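Local coordinates for protein aminoglycoside N(6')acetyltransferase (Legionella pneumophila subsp. pneumophila, PDB 3F5B) that probably transfers an acetyl group from acetyl-CoA to an amino group of an aminoglycoside, at residues A[35-40]-A[98-103]; A[133-138]-A[161-166]; A[148-153]-A[168-173]. All blocks are in the same frame, centred on the assembly; numbering follows the deposited sequence. Where two conformers were deposited one is given.

All three contacts reach the same mixed sheet of the GNAT fold. Contact 1 is buried: helix 35-38 meets the end of strand 94-101. One histidine bond and the end of one isoleucine carry it. Contacts 2 and 3 are partly buried and share strand 164-171, at its start and at its end. Contact 2 bridges that strand to the loop after strand 129-132, and contact 3 pairs it with strand 151-158. Contact 2 mixes backbone bonds with histidine and tyrosine packing; contact 3 is a twisted antiparallel pairing with an apolar face. Contacts 1 and 2 both line the cyclohexane pocket and touch through Trp40. Contacts 2 and 3 meet where Tyr166 packs on Ile152.

Contact 1: A[35-40]-A[98-103]; sequences PHINEW and DLFICR. With CHX (cyclohexane), chain D.
His36 and Ile37, on the short helix 35-38, face the end of strand 94-101 where it runs into a loop. The backbones stay apart: the nearest CA atoms, of Ile37 and Cys102, are 7.1 Å from each other. Side chains from the helix therefore bridge the gap to the strand backbone.

His36 makes the one hydrogen bond across the contact, from NE2 to Ile101 O at 3.0 Å, nearly straight (176° at the hydrogen). The oxygen lies in the plane of the imidazole, and the nitrogen lies in the carbonyl plane. Chi1 of 87° sets CG between the backbone N and the carbonyl carbon, and the ring reaches the strand edge-on. His36 CE1 lies 3.6 Å from Cys102 O.

Ile37 works mainly through CD1, with CG2 oblique to the Phe100 ring. Ile37 CD1 sits 3.7 Å from Ile101 O and 4.2 Å from Phe100 CB, with Cys102 SG a little farther off. Cyclohexane lies over one face of the Phe100 ring, toward its rim, with C2 3.6 Å from Phe100 CE1. Asp98 and Leu99 also line this pocket. It is consistent with the acetyl-CoA cleft that GNAT enzymes generally open beside this strand.

The bond needs a hydrogen on NE2 of His36. Cys102 O is bonded by Gln34, so two side chains from this part of the chain grip consecutive carbonyls where the strand ends.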
loop_
_atom_site.group_PDB
_atom_site.type_symbol
_atom_site.label_atom_id
_atom_site.label_comp_id
_atom_site.label_asym_id
_atom_site.label_seq_id
_atom_site.Cartn_x
_atom_site.Cartn_y
_atom_site.Cartn_z
ATOM N N PRO A 35 10.648 -6.337 14.013
ATOM C CA PRO A 35 9.520 -6.635 14.900
ATOM C C PRO A 35 8.308 -5.737 14.643
ATOM O O PRO A 35 7.177 -6.242 14.619
ATOM C CB PRO A 35 10.098 -6.459 16.325
ATOM C CG PRO A 35 11.579 -6.650 16.180
ATOM C CD PRO A 35 11.916 -6.139 14.754
ATOM N N HIS A 36 8.510 -4.437 14.386
ATOM C CA HIS A 36 7.325 -3.571 14.209
ATOM C C HIS A 36 6.508 -3.936 12.969
ATOM O O HIS A 36 5.281 -3.694 12.910
ATOM C CB HIS A 36 7.645 -2.058 14.263
ATOM C CG HIS A 36 8.061 -1.453 12.947
ATOM N ND1 HIS A 36 9.378 -1.402 12.528
ATOM C CD2 HIS A 36 7.343 -0.812 11.994
ATOM C CE1 HIS A 36 9.447 -0.788 11.364
ATOM N NE2 HIS A 36 8.228 -0.407 11.026
ATOM N N ILE A 37 7.192 -4.520 11.987
ATOM C CA ILE A 37 6.531 -4.954 10.790
ATOM C C ILE A 37 5.936 -6.334 11.045
ATOM O O ILE A 37 4.786 -6.609 10.622
ATOM C CB ILE A 37 7.488 -4.994 9.540
ATOM C CG1 ILE A 37 7.932 -3.573 9.110
ATOM C CG2 ILE A 37 6.792 -5.761 8.369
ATOM C CD1 ILE A 37 6.756 -2.574 8.777
ATOM N N ASN A 38 6.703 -7.206 11.714
ATOM C CA ASN A 38 6.204 -8.556 12.016
ATOM C C ASN A 38 5.029 -8.636 12.989
ATOM O O ASN A 38 4.374 -9.691 13.122
ATOM C CB ASN A 38 7.340 -9.478 12.438
ATOM C CG ASN A 38 8.356 -9.668 11.317
ATOM O OD1 ASN A 38 9.538 -9.646 11.563
ATOM N ND2 ASN A 38 7.877 -9.850 10.070
ATOM N N GLU A 39 4.728 -7.513 13.633
ATOM C CA GLU A 39 3.493 -7.438 14.387
ATOM C C GLU A 39 2.285 -7.720 13.508
ATOM O O GLU A 39 1.296 -8.279 13.971
ATOM C CB GLU A 39 3.323 -6.097 15.086
ATOM C CG GLU A 39 2.140 -6.160 16.085
ATOM C CD GLU A 39 2.024 -4.946 16.964
ATOM O OE1 GLU A 39 2.744 -3.946 16.718
ATOM O OE2 GLU A 39 1.183 -5.000 17.898
ATOM N N TRP A 40 2.378 -7.360 12.230
ATOM C CA TRP A 40 1.220 -7.377 11.340
ATOM C C TRP A 40 1.490 -8.252 10.113
ATOM O O TRP A 40 0.552 -8.776 9.481
ATOM C CB TRP A 40 0.886 -5.928 10.917
ATOM C CG TRP A 40 0.678 -5.052 12.136
ATOM C CD1 TRP A 40 1.424 -3.978 12.532
ATOM C CD2 TRP A 40 -0.347 -5.217 13.127
ATOM N NE1 TRP A 40 0.921 -3.459 13.713
ATOM C CE2 TRP A 40 -0.166 -4.202 14.096
ATOM C CE3 TRP A 40 -1.395 -6.131 13.298
ATOM C CZ2 TRP A 40 -1.003 -4.071 15.204
ATOM C CZ3 TRP A 40 -2.230 -5.993 14.395
ATOM C CH2 TRP A 40 -2.019 -4.978 15.342
ATOM N N ASP A 98 -1.112 -2.643 -0.506
ATOM C CA ASP A 98 -0.522 -3.014 0.774
ATOM C C ASP A 98 0.661 -2.115 0.977
ATOM O O ASP A 98 1.445 -1.909 0.035
ATOM C CB ASP A 98 0.049 -4.399 0.698
ATOM C CG ASP A 98 -0.879 -5.431 1.204
ATOM O OD1 ASP A 98 -0.699 -5.821 2.389
ATOM O OD2 ASP A 98 -1.750 -5.872 0.415
ATOM N N LEU A 99 0.837 -1.617 2.199
ATOM C CA LEU A 99 1.995 -0.763 2.447
ATOM C C LEU A 99 2.627 -0.996 3.808
ATOM O O LEU A 99 1.937 -1.367 4.779
ATOM C CB LEU A 99 1.645 0.710 2.229
ATOM C CG LEU A 99 0.651 1.338 3.190
ATOM C CD1 LEU A 99 1.416 2.130 4.254
ATOM C CD2 LEU A 99 -0.342 2.271 2.476
ATOM N N PHE A 100 3.926 -0.731 3.858
ATOM C CA PHE A 100 4.750 -0.975 5.008
ATOM C C PHE A 100 5.711 0.189 5.160
ATOM O O PHE A 100 6.610 0.392 4.310
ATOM C CB PHE A 100 5.524 -2.295 4.816
ATOM C CG PHE A 100 4.635 -3.469 4.457
ATOM C CD1 PHE A 100 4.030 -4.236 5.467
ATOM C CD2 PHE A 100 4.397 -3.800 3.129
ATOM C CE1 PHE A 100 3.188 -5.306 5.158
ATOM C CE2 PHE A 100 3.550 -4.881 2.798
ATOM C CZ PHE A 100 2.952 -5.643 3.835
ATOM N N ILE A 101 5.519 0.983 6.214
ATOM C CA ILE A 101 6.478 2.032 6.509
ATOM C C ILE A 101 7.577 1.378 7.350
ATOM O O ILE A 101 7.361 1.068 8.521
ATOM C CB ILE A 101 5.883 3.253 7.317
ATOM C CG1 ILE A 101 4.580 3.776 6.731
ATOM C CG2 ILE A 101 6.960 4.373 7.488
ATOM C CD1 ILE A 101 4.630 4.146 5.295
ATOM N N CYS A 102 8.751 1.227 6.758
ATOM C CA CYS A 102 9.780 0.372 7.307
ATOM C C CYS A 102 10.869 1.075 8.102
ATOM O O CYS A 102 11.635 0.404 8.793
ATOM C CB CYS A 102 10.410 -0.430 6.167
ATOM S SG CYS A 102 9.152 -1.498 5.378
ATOM N N ARG A 103 10.947 2.402 7.990
ATOM C CA ARG A 103 11.854 3.195 8.838
ATOM C C ARG A 103 11.044 3.806 9.969
ATOM O O ARG A 103 10.032 4.468 9.712
ATOM C CB ARG A 103 12.521 4.322 8.033
ATOM C CG ARG A 103 13.673 3.906 7.134
ATOM C CD ARG A 103 14.334 5.159 6.534
ATOM N NE ARG A 103 14.925 6.041 7.562
ATOM C CZ ARG A 103 16.226 6.251 7.710
ATOM N NH1 ARG A 103 17.085 5.644 6.907
ATOM N NH2 ARG A 103 16.676 7.074 8.644
HETATM C C1 CHX D . -0.728 -4.467 6.765
HETATM C C2 CHX D . 0.139 -3.600 5.849
HETATM C C3 CHX D . -0.539 -3.357 4.495
HETATM C C4 CHX D . -1.818 -2.526 4.653
HETATM C C5 CHX D . -2.542 -2.787 5.988
HETATM C C6 CHX D . -2.232 -4.159 6.617
#

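Contact 2: A[133-138]-A[161-166]; sequences NPEISN and HPVPHY. With CHX (cyclohexane), chain D.
Two backbone hydrogen bonds flank His165 and tie the loop to the strand. Tyr166 N gives to Pro134 O at 2.9 Å, almost in line with the carbonyl. Ile136 N gives to Pro164 O at 3.0 Å, a straight bond at the hydrogen (173°) that arrives tilted from the carbonyl plane. Between them Glu135 and His165 form a single beta bridge. A water adds a second link, donating to Pro164 O and accepting from Ser137 N.

Within 161-166, His165 NE2 gives to His161 O, which also accepts from Val163 N. This long, bent bond probably helps fix the rotation of the His165 ring. Glu135 CA lies over one face of that ring, a CH-pi contact at 3.8 Å from the His165 centroid. With CG anti to the backbone N (chi1 -175°), the extended Glu135 chain brings its carboxylate to the edge of the His161 ring, the two planes nearly perpendicular. Glu135 OE1 and OE2 are each 3.4 Å from His161 NE2. Val163 CG2 packs beside the carboxylate and over one face of His161.

Ile136 covers Tyr166. Ile136 CG1 stands above the middle of the Tyr166 ring, 3.6 Å from its centroid, in a second CH-pi contact. Ile136 CD1 lies 3.5 Å from Tyr166 CE1 and also touches Pro164 CB. Tyr166 O is buried here without a hydrogen-bond partner.

Pro134 meets the cyclohexane with CA and CB and rests on Val142 and Tyr145 of helix 139-148. The cyclohexane thus lies between strand 94-101 and this loop, consistent with the acetyl-CoA cleft of GNAT enzymes. Asn138 is the N-cap of that helix, with a weak bond from its OD1 to Ala141 N. Beyond His165, Phe156 of strand 151-158 meets the imidazole, and Trp40 packs against Glu135 and Asn138.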
loop_
_atom_site.group_PDB
_atom_site.type_symbol
_atom_site.label_atom_id
_atom_site.label_comp_id
_atom_site.label_asym_id
_atom_site.label_seq_id
_atom_site.Cartn_x
_atom_site.Cartn_y
_atom_site.Cartn_z
ATOM N N ASN A 133 -6.775 -3.226 3.064
ATOM C CA ASN A 133 -7.412 -4.310 3.832
ATOM C C ASN A 133 -6.755 -4.609 5.187
ATOM O O ASN A 133 -6.239 -5.703 5.374
ATOM C CB ASN A 133 -7.415 -5.580 2.975
ATOM C CG ASN A 133 -8.315 -5.448 1.752
ATOM O OD1 ASN A 133 -9.531 -5.508 1.868
ATOM N ND2 ASN A 133 -7.712 -5.242 0.580
ATOM N N PRO A 134 -6.755 -3.642 6.133
ATOM C CA PRO A 134 -6.019 -3.935 7.370
ATOM C C PRO A 134 -6.768 -4.850 8.321
ATOM O O PRO A 134 -8.005 -4.947 8.260
ATOM C CB PRO A 134 -5.858 -2.553 8.005
ATOM C CG PRO A 134 -7.147 -1.860 7.606
ATOM C CD PRO A 134 -7.293 -2.265 6.149
ATOM N N GLU A 135 -6.004 -5.552 9.160
ATOM C CA GLU A 135 -6.538 -6.307 10.298
ATOM C C GLU A 135 -7.234 -5.322 11.246
ATOM O O GLU A 135 -6.686 -4.261 11.546
ATOM C CB GLU A 135 -5.363 -6.976 11.013
ATOM C CG GLU A 135 -5.758 -7.887 12.141
ATOM C CD GLU A 135 -4.568 -8.599 12.750
ATOM O OE1 GLU A 135 -3.455 -8.536 12.204
ATOM O OE2 GLU A 135 -4.769 -9.264 13.778
ATOM N N ILE A 136 -8.428 -5.656 11.711
ATOM C CA ILE A 136 -9.207 -4.710 12.500
ATOM C C ILE A 136 -8.424 -4.311 13.772
ATOM O O ILE A 136 -8.430 -3.131 14.176
ATOM C CB ILE A 136 -10.668 -5.225 12.804
ATOM C CG1 ILE A 136 -11.482 -5.374 11.509
ATOM C CG2 ILE A 136 -11.390 -4.301 13.792
ATOM C CD1 ILE A 136 -12.941 -5.751 11.727
ATOM N N SER A 137 -7.711 -5.285 14.346
ATOM C CA SER A 137 -6.864 -5.091 15.531
ATOM C C SER A 137 -5.709 -4.116 15.330
ATOM O O SER A 137 -5.147 -3.617 16.303
ATOM C CB SER A 137 -6.282 -6.429 16.000
ATOM O OG SER A 137 -7.215 -7.172 16.762
ATOM N N ASN A 138 -5.324 -3.883 14.066
ATOM C CA ASN A 138 -4.267 -2.944 13.715
ATOM C C ASN A 138 -4.873 -1.538 13.754
ATOM O O ASN A 138 -5.130 -0.932 12.719
ATOM C CB ASN A 138 -3.678 -3.298 12.323
ATOM C CG ASN A 138 -2.435 -2.497 11.963
ATOM O OD1 ASN A 138 -2.050 -1.553 12.655
ATOM N ND2 ASN A 138 -1.805 -2.877 10.864
ATOM N N HIS A 161 -4.655 -15.158 7.182
ATOM C CA HIS A 161 -4.582 -14.777 8.590
ATOM C C HIS A 161 -6.028 -14.630 9.075
ATOM O O HIS A 161 -6.559 -13.508 9.071
ATOM C CB HIS A 161 -3.785 -13.451 8.763
ATOM C CG HIS A 161 -3.637 -13.008 10.192
ATOM N ND1 HIS A 161 -3.662 -13.890 11.253
ATOM C CD2 HIS A 161 -3.449 -11.776 10.734
ATOM C CE1 HIS A 161 -3.512 -13.222 12.387
ATOM N NE2 HIS A 161 -3.388 -11.937 12.100
ATOM N N PRO A 162 -6.684 -15.766 9.432
ATOM C CA PRO A 162 -8.148 -15.799 9.605
ATOM C C PRO A 162 -8.679 -15.124 10.880
ATOM O O PRO A 162 -9.275 -15.778 11.734
ATOM C CB PRO A 162 -8.498 -17.306 9.585
ATOM C CG PRO A 162 -7.226 -18.019 9.899
ATOM C CD PRO A 162 -6.080 -17.122 9.485
ATOM N N VAL A 163 -8.446 -13.824 10.956
ATOM C CA VAL A 163 -8.963 -12.950 11.986
ATOM C C VAL A 163 -9.749 -11.837 11.264
ATOM O O VAL A 163 -9.646 -11.690 10.035
ATOM C CB VAL A 163 -7.800 -12.337 12.821
ATOM C CG1 VAL A 163 -7.020 -13.465 13.529
ATOM C CG2 VAL A 163 -6.872 -11.530 11.946
ATOM N N PRO A 164 -10.545 -11.052 12.009
ATOM C CA PRO A 164 -11.275 -9.997 11.301
ATOM C C PRO A 164 -10.400 -8.904 10.687
ATOM O O PRO A 164 -9.404 -8.466 11.299
ATOM C CB PRO A 164 -12.230 -9.446 12.380
ATOM C CG PRO A 164 -12.406 -10.619 13.336
ATOM C CD PRO A 164 -10.996 -11.176 13.405
ATOM N N HIS A 165 -10.780 -8.485 9.475
ATOM C CA HIS A 165 -10.129 -7.414 8.725
ATOM C C HIS A 165 -11.227 -6.503 8.164
ATOM O O HIS A 165 -12.372 -6.931 7.996
ATOM C CB HIS A 165 -9.314 -7.958 7.528
ATOM C CG HIS A 165 -8.129 -8.779 7.907
ATOM N ND1 HIS A 165 -6.833 -8.427 7.572
ATOM C CD2 HIS A 165 -8.039 -9.953 8.571
ATOM C CE1 HIS A 165 -5.999 -9.348 8.023
ATOM N NE2 HIS A 165 -6.710 -10.287 8.623
ATOM N N TYR A 166 -10.884 -5.258 7.875
ATOM C CA TYR A 166 -11.796 -4.352 7.193
ATOM C C TYR A 166 -11.465 -4.356 5.703
ATOM O O TYR A 166 -10.318 -4.492 5.336
ATOM C CB TYR A 166 -11.591 -2.919 7.680
ATOM C CG TYR A 166 -12.188 -2.598 9.045
ATOM C CD1 TYR A 166 -13.509 -2.926 9.341
ATOM C CD2 TYR A 166 -11.433 -1.924 10.014
ATOM C CE1 TYR A 166 -14.082 -2.607 10.595
ATOM C CE2 TYR A 166 -11.982 -1.586 11.288
ATOM C CZ TYR A 166 -13.301 -1.933 11.553
ATOM O OH TYR A 166 -13.843 -1.630 12.755
HETATM C C1 CHX D . -0.728 -4.467 6.765
HETATM C C2 CHX D . 0.139 -3.600 5.849
HETATM C C3 CHX D . -0.539 -3.357 4.495
HETATM C C4 CHX D . -1.818 -2.526 4.653
HETATM C C5 CHX D . -2.542 -2.787 5.988
HETATM C C6 CHX D . -2.232 -4.159 6.617
HETATM O O HOH W 1 -8.737 -8.100 13.859
#

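Contact 3: A[148-153]-A[168-173]; sequences AGFEII and MKLCIE
Phe150 and Leu170 cross at about a right angle. Leu170 CB lies over one face of the Phe150 ring, 3.6 Å from its centroid, in a CH-pi contact set toward the rim. In one of two conformers, Leu170 CD2 lies 3.7 Å from Phe150 CE2 and CD1 reaches Gly149 O. Gly149 follows helix 139-148 in a Schellman motif, with positive phi.

The selenomethionine at 168 bends at chi3. Met168 CE fits between Phe150 CB, at 3.9 Å, and Ile152 CG1. Met168 and Ile152 are a non-hydrogen-bonded antiparallel pair on one face of the sheet. On the face of Glu151 and Lys169, Ile153 CG2 touches Lys169 CB at 4.0 Å, with the two side chains about perpendicular.

Glu151 and Lys169 are the hydrogen-bonded pair. Glu151 N gives to Lys169 O at 2.8 Å, and Lys169 N gives back to Glu151 O at 2.9 Å.

The chemistry differs by face. Phe150, Met168 and Leu170 pack against helices 109-123 and 139-148, while Glu151 and Lys169 lie on the more exposed face. Glu151 OE1 and Lys169 NZ are 6.0 Å apart, which would allow at most a weak attraction. The contact rests mainly on backbone bonds and apolar packing.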
loop_
_atom_site.group_PDB
_atom_site.type_symbol
_atom_site.label_atom_id
_atom_site.label_comp_id
_atom_site.label_asym_id
_atom_site.label_seq_id
_atom_site.Cartn_x
_atom_site.Cartn_y
_atom_site.Cartn_z
ATOM N N ALA A 148 -6.580 9.333 5.647
ATOM C CA ALA A 148 -6.263 9.462 4.234
ATOM C C ALA A 148 -7.518 9.513 3.378
ATOM O O ALA A 148 -7.449 9.846 2.198
ATOM C CB ALA A 148 -5.324 8.313 3.776
ATOM N N GLY A 149 -8.672 9.238 3.974
ATOM C CA GLY A 149 -9.921 9.288 3.211
ATOM C C GLY A 149 -10.518 7.941 2.855
ATOM O O GLY A 149 -11.560 7.892 2.194
ATOM N N PHE A 150 -9.872 6.845 3.276
ATOM C CA PHE A 150 -10.451 5.504 3.069
ATOM C C PHE A 150 -11.683 5.299 3.953
ATOM O O PHE A 150 -11.698 5.703 5.116
ATOM C CB PHE A 150 -9.443 4.391 3.379
ATOM C CG PHE A 150 -8.405 4.168 2.297
ATOM C CD1 PHE A 150 -8.618 3.224 1.293
ATOM C CD2 PHE A 150 -7.199 4.875 2.319
ATOM C CE1 PHE A 150 -7.681 2.987 0.304
ATOM C CE2 PHE A 150 -6.222 4.664 1.330
ATOM C CZ PHE A 150 -6.458 3.709 0.311
ATOM N N GLU A 151 -12.703 4.644 3.413
ATOM C CA GLU A 151 -13.903 4.347 4.186
ATOM C C GLU A 151 -14.113 2.835 4.317
ATOM O O GLU A 151 -13.896 2.105 3.361
ATOM C CB GLU A 151 -15.127 4.999 3.523
ATOM C CG GLU A 151 -15.183 6.512 3.748
ATOM C CD GLU A 151 -16.453 7.154 3.202
ATOM O OE1 GLU A 151 -16.976 6.696 2.147
ATOM O OE2 GLU A 151 -16.928 8.130 3.827
ATOM N N ILE A 152 -14.503 2.376 5.504
ATOM C CA ILE A 152 -14.780 0.947 5.748
ATOM C C ILE A 152 -16.001 0.544 4.953
ATOM O O ILE A 152 -17.074 1.144 5.088
ATOM C CB ILE A 152 -14.970 0.648 7.246
ATOM C CG1 ILE A 152 -13.678 0.943 8.024
ATOM C CG2 ILE A 152 -15.411 -0.813 7.481
ATOM C CD1 ILE A 152 -13.901 1.074 9.576
ATOM N N ILE A 153 -15.847 -0.429 4.070
ATOM C CA ILE A 153 -17.021 -0.855 3.314
ATOM C C ILE A 153 -17.474 -2.272 3.669
ATOM O O ILE A 153 -18.511 -2.736 3.190
ATOM C CB ILE A 153 -16.837 -0.708 1.782
ATOM C CG1 ILE A 153 -15.613 -1.474 1.296
ATOM C CG2 ILE A 153 -16.749 0.794 1.379
ATOM C CD1 ILE A 153 -15.668 -1.879 -0.183
HETATM N N MSE A 168 -11.540 -1.532 2.953
HETATM C CA MSE A 168 -11.643 -0.064 2.953
HETATM C C MSE A 168 -11.433 0.441 1.542
HETATM O O MSE A 168 -10.675 -0.158 0.789
HETATM C CB MSE A 168 -10.611 0.555 3.900
HETATM C CG MSE A 168 -10.728 0.020 5.331
HETATM SE SE MSE A 168 -9.522 0.786 6.622
HETATM C CE MSE A 168 -10.287 2.533 6.702
ATOM N N LYS A 169 -12.094 1.539 1.194
ATOM C CA LYS A 169 -12.128 1.998 -0.183
ATOM C C LYS A 169 -11.894 3.508 -0.234
ATOM O O LYS A 169 -12.395 4.260 0.638
ATOM C CB LYS A 169 -13.482 1.617 -0.815
ATOM C CG LYS A 169 -13.752 2.186 -2.207
ATOM C CD LYS A 169 -15.216 1.974 -2.660
ATOM C CE LYS A 169 -16.128 3.079 -2.152
ATOM N NZ LYS A 169 -17.628 2.886 -2.406
ATOM N N LEU A 170 -11.112 3.933 -1.229
ATOM C CA LEU A 170 -10.863 5.357 -1.480
ATOM C C LEU A 170 -11.209 5.720 -2.918
ATOM O O LEU A 170 -10.809 5.019 -3.842
ATOM C CB LEU A 170 -9.403 5.708 -1.177
ATOM C CG LEU A 170 -8.901 7.129 -1.464
ATOM C CD1 LEU A 170 -9.713 8.160 -0.711
ATOM C CD2 LEU A 170 -7.440 7.230 -1.083
ATOM N N CYS A 171 -11.941 6.820 -3.086
ATOM C CA CYS A 171 -12.270 7.327 -4.413
ATOM C C CYS A 171 -11.209 8.316 -4.902
ATOM O O CYS A 171 -11.074 9.412 -4.359
ATOM C CB CYS A 171 -13.657 7.965 -4.412
ATOM S SG CYS A 171 -14.029 8.866 -5.909
ATOM N N ILE A 172 -10.470 7.920 -5.935
ATOM C CA ILE A 172 -9.373 8.749 -6.450
ATOM C C ILE A 172 -9.859 10.137 -6.894
ATOM O O ILE A 172 -9.189 11.139 -6.644
ATOM C CB ILE A 172 -8.554 7.984 -7.520
ATOM C CG1 ILE A 172 -7.978 6.700 -6.872
ATOM C CG2 ILE A 172 -7.488 8.867 -8.204
ATOM C CD1 ILE A 172 -6.962 5.928 -7.716
ATOM N N GLU A 173 -11.048 10.208 -7.488
ATOM C CA GLU A 173 -11.552 11.496 -7.957
ATOM C C GLU A 173 -11.974 12.424 -6.811
ATOM O O GLU A 173 -11.776 13.631 -6.902
ATOM C CB GLU A 173 -12.637 11.323 -9.020
ATOM C CG GLU A 173 -12.108 10.805 -10.389
ATOM C CD GLU A 173 -11.046 11.707 -11.076
ATOM O OE1 GLU A 173 -11.250 12.935 -11.205
ATOM O OE2 GLU A 173 -10.001 11.173 -11.521
#